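Long-range contact in CRISPR-associated protein, Cse2 family (Meiothermus ruber, PDB 3WA8), which probably binds guide RNA in a CRISPR surveillance complex, with a preference for G-rich crRNA sequence, and helps to stabilise the R-loop: residues A[111-116]-A[185-190]. Numbering follows the deposited sequence.
Sequences HAIAQL and RAFYRT
The hydroxyl of T190 meets the imidazole of H111 at the ring edge, near its plane: OG1 lies 3.0 Å from ND1, a hydrogen bond whose donor could be either group. Within its own helix, OG1 is also 3.1 Å from O of A186, although that bond is not settled. CG of H111 stands anti to the backbone N (chi1 171°), which carries the ring across to the threonine, and the two side chains cross at roughly a right angle. Shortening H111 to an alanine removes the imidazole, and the T190 hydroxyl would probably lose its one bond across to 111-116, with a gap opening beside it. One turn further along, A114 lets the backbones close in, its CB packing 3.6 Å from CB of T190. F187 flanks the same methyl, its CD1 3.7 Å from CB of A114, while its CE1 comes within 3.9 Å of CG2 of I113. Beyond these segments, F187 stacks on F130 of helix 124-135 and meets Y117, so the ring joins three helices. The axes of 111-116 and 185-190 approach to 7.8 Å and cross at -39°, a close helix-helix crossing with A114 at the near point, joining helices 109-119 and 178-197 of the all-helical Cse2 (CasB) fold.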
loop_
_atom_site.group_PDB
_atom_site.type_symbol
_atom_site.label_atom_id
_atom_site.label_comp_id
_atom_site.label_asym_id
_atom_site.label_seq_id
_atom_site.Cartn_x
_atom_site.Cartn_y
_atom_site.Cartn_z
ATOM N N HIS A 111 -6.583 -2.896 7.666
ATOM C CA HIS A 111 -6.485 -2.318 9.003
ATOM C C HIS A 111 -6.293 -0.790 8.944
ATOM O O HIS A 111 -6.930 -0.058 9.717
ATOM C CB HIS A 111 -5.429 -3.010 9.857
ATOM C CG HIS A 111 -5.157 -2.319 11.158
ATOM N ND1 HIS A 111 -5.899 -2.548 12.295
ATOM C CD2 HIS A 111 -4.214 -1.410 11.504
ATOM C CE1 HIS A 111 -5.423 -1.817 13.285
ATOM N NE2 HIS A 111 -4.406 -1.109 12.827
ATOM N N ALA A 112 -5.446 -0.311 8.025
ATOM C CA ALA A 112 -5.191 1.132 7.938
ATOM C C ALA A 112 -6.510 1.846 7.623
ATOM O O ALA A 112 -6.845 2.859 8.262
ATOM C CB ALA A 112 -4.121 1.456 6.915
ATOM N N ILE A 113 -7.282 1.268 6.693
ATOM C CA ILE A 113 -8.511 1.889 6.241
ATOM C C ILE A 113 -9.554 1.937 7.365
ATOM O O ILE A 113 -10.279 2.945 7.520
ATOM C CB ILE A 113 -9.046 1.230 4.956
ATOM C CG1 ILE A 113 -8.166 1.612 3.775
ATOM C CG2 ILE A 113 -10.485 1.684 4.631
ATOM C CD1 ILE A 113 -8.182 0.599 2.669
ATOM N N ALA A 114 -9.616 0.873 8.161
ATOM C CA ALA A 114 -10.558 0.848 9.264
ATOM C C ALA A 114 -10.219 1.954 10.241
ATOM O O ALA A 114 -11.110 2.623 10.768
ATOM C CB ALA A 114 -10.531 -0.470 9.952
ATOM N N GLN A 115 -8.926 2.161 10.471
ATOM C CA GLN A 115 -8.473 3.184 11.402
ATOM C C GLN A 115 -8.944 4.551 10.921
ATOM O O GLN A 115 -9.369 5.395 11.725
ATOM C CB GLN A 115 -6.950 3.146 11.545
ATOM C CG GLN A 115 -6.463 2.098 12.499
ATOM C CD GLN A 115 -4.964 1.998 12.544
ATOM O OE1 GLN A 115 -4.307 1.900 11.517
ATOM N NE2 GLN A 115 -4.415 1.981 13.741
ATOM N N LEU A 116 -8.872 4.753 9.603
ATOM C CA LEU A 116 -9.323 5.976 8.977
ATOM C C LEU A 116 -10.841 6.099 9.148
ATOM O O LEU A 116 -11.354 7.145 9.589
ATOM C CB LEU A 116 -8.928 5.958 7.517
ATOM C CG LEU A 116 -9.644 6.943 6.626
ATOM C CD1 LEU A 116 -9.182 8.359 6.934
ATOM C CD2 LEU A 116 -9.391 6.582 5.205
ATOM N N ARG A 185 -11.582 -8.685 6.029
ATOM C CA ARG A 185 -11.661 -9.268 7.355
ATOM C C ARG A 185 -10.920 -8.386 8.304
ATOM O O ARG A 185 -11.350 -8.221 9.425
ATOM C CB ARG A 185 -11.107 -10.689 7.399
ATOM C CG ARG A 185 -11.820 -11.623 6.468
ATOM C CD ARG A 185 -11.362 -13.023 6.632
ATOM N NE ARG A 185 -12.004 -13.791 5.594
ATOM C CZ ARG A 185 -12.255 -15.085 5.657
ATOM N NH1 ARG A 185 -11.891 -15.790 6.721
ATOM N NH2 ARG A 185 -12.885 -15.668 4.646
ATOM N N ALA A 186 -9.828 -7.793 7.845
ATOM C CA ALA A 186 -9.056 -6.913 8.698
ATOM C C ALA A 186 -9.917 -5.731 9.044
ATOM O O ALA A 186 -10.032 -5.379 10.207
ATOM C CB ALA A 186 -7.794 -6.470 8.018
ATOM N N PHE A 187 -10.547 -5.132 8.044
ATOM C CA PHE A 187 -11.396 -3.977 8.271
ATOM C C PHE A 187 -12.464 -4.270 9.325
ATOM O O PHE A 187 -12.557 -3.576 10.341
ATOM C CB PHE A 187 -12.063 -3.563 6.971
ATOM C CG PHE A 187 -12.946 -2.349 7.095
ATOM C CD1 PHE A 187 -12.435 -1.071 6.838
ATOM C CD2 PHE A 187 -14.283 -2.476 7.439
ATOM C CE1 PHE A 187 -13.229 0.070 6.952
ATOM C CE2 PHE A 187 -15.094 -1.328 7.550
ATOM C CZ PHE A 187 -14.563 -0.053 7.312
ATOM N N TYR A 188 -13.275 -5.292 9.108
ATOM C CA TYR A 188 -14.383 -5.483 10.028
ATOM C C TYR A 188 -13.944 -5.995 11.381
ATOM O O TYR A 188 -14.594 -5.749 12.381
ATOM C CB TYR A 188 -15.497 -6.303 9.387
ATOM C CG TYR A 188 -16.208 -5.482 8.324
ATOM C CD1 TYR A 188 -17.069 -4.451 8.690
ATOM C CD2 TYR A 188 -15.981 -5.700 6.955
ATOM C CE1 TYR A 188 -17.709 -3.675 7.743
ATOM C CE2 TYR A 188 -16.626 -4.919 5.983
ATOM C CZ TYR A 188 -17.488 -3.903 6.395
ATOM O OH TYR A 188 -18.141 -3.096 5.487
ATOM N N ARG A 189 -12.792 -6.647 11.413
ATOM C CA ARG A 189 -12.188 -7.087 12.658
ATOM C C ARG A 189 -11.729 -5.911 13.538
ATOM O O ARG A 189 -11.937 -5.928 14.753
ATOM C CB ARG A 189 -11.014 -7.995 12.362
ATOM C CG ARG A 189 -10.710 -8.928 13.475
ATOM C CD ARG A 189 -9.680 -9.939 13.066
ATOM N NE ARG A 189 -9.994 -11.223 13.670
ATOM C CZ ARG A 189 -9.095 -12.093 14.112
ATOM N NH1 ARG A 189 -7.790 -11.821 14.021
ATOM N NH2 ARG A 189 -9.518 -13.238 14.658
ATOM N N THR A 190 -11.122 -4.900 12.920
ATOM C CA THR A 190 -10.720 -3.678 13.601
ATOM C C THR A 190 -11.902 -2.879 14.139
ATOM O O THR A 190 -11.900 -2.473 15.286
ATOM C CB THR A 190 -9.939 -2.778 12.651
ATOM O OG1 THR A 190 -8.755 -3.450 12.211
ATOM C CG2 THR A 190 -9.544 -1.495 13.326
#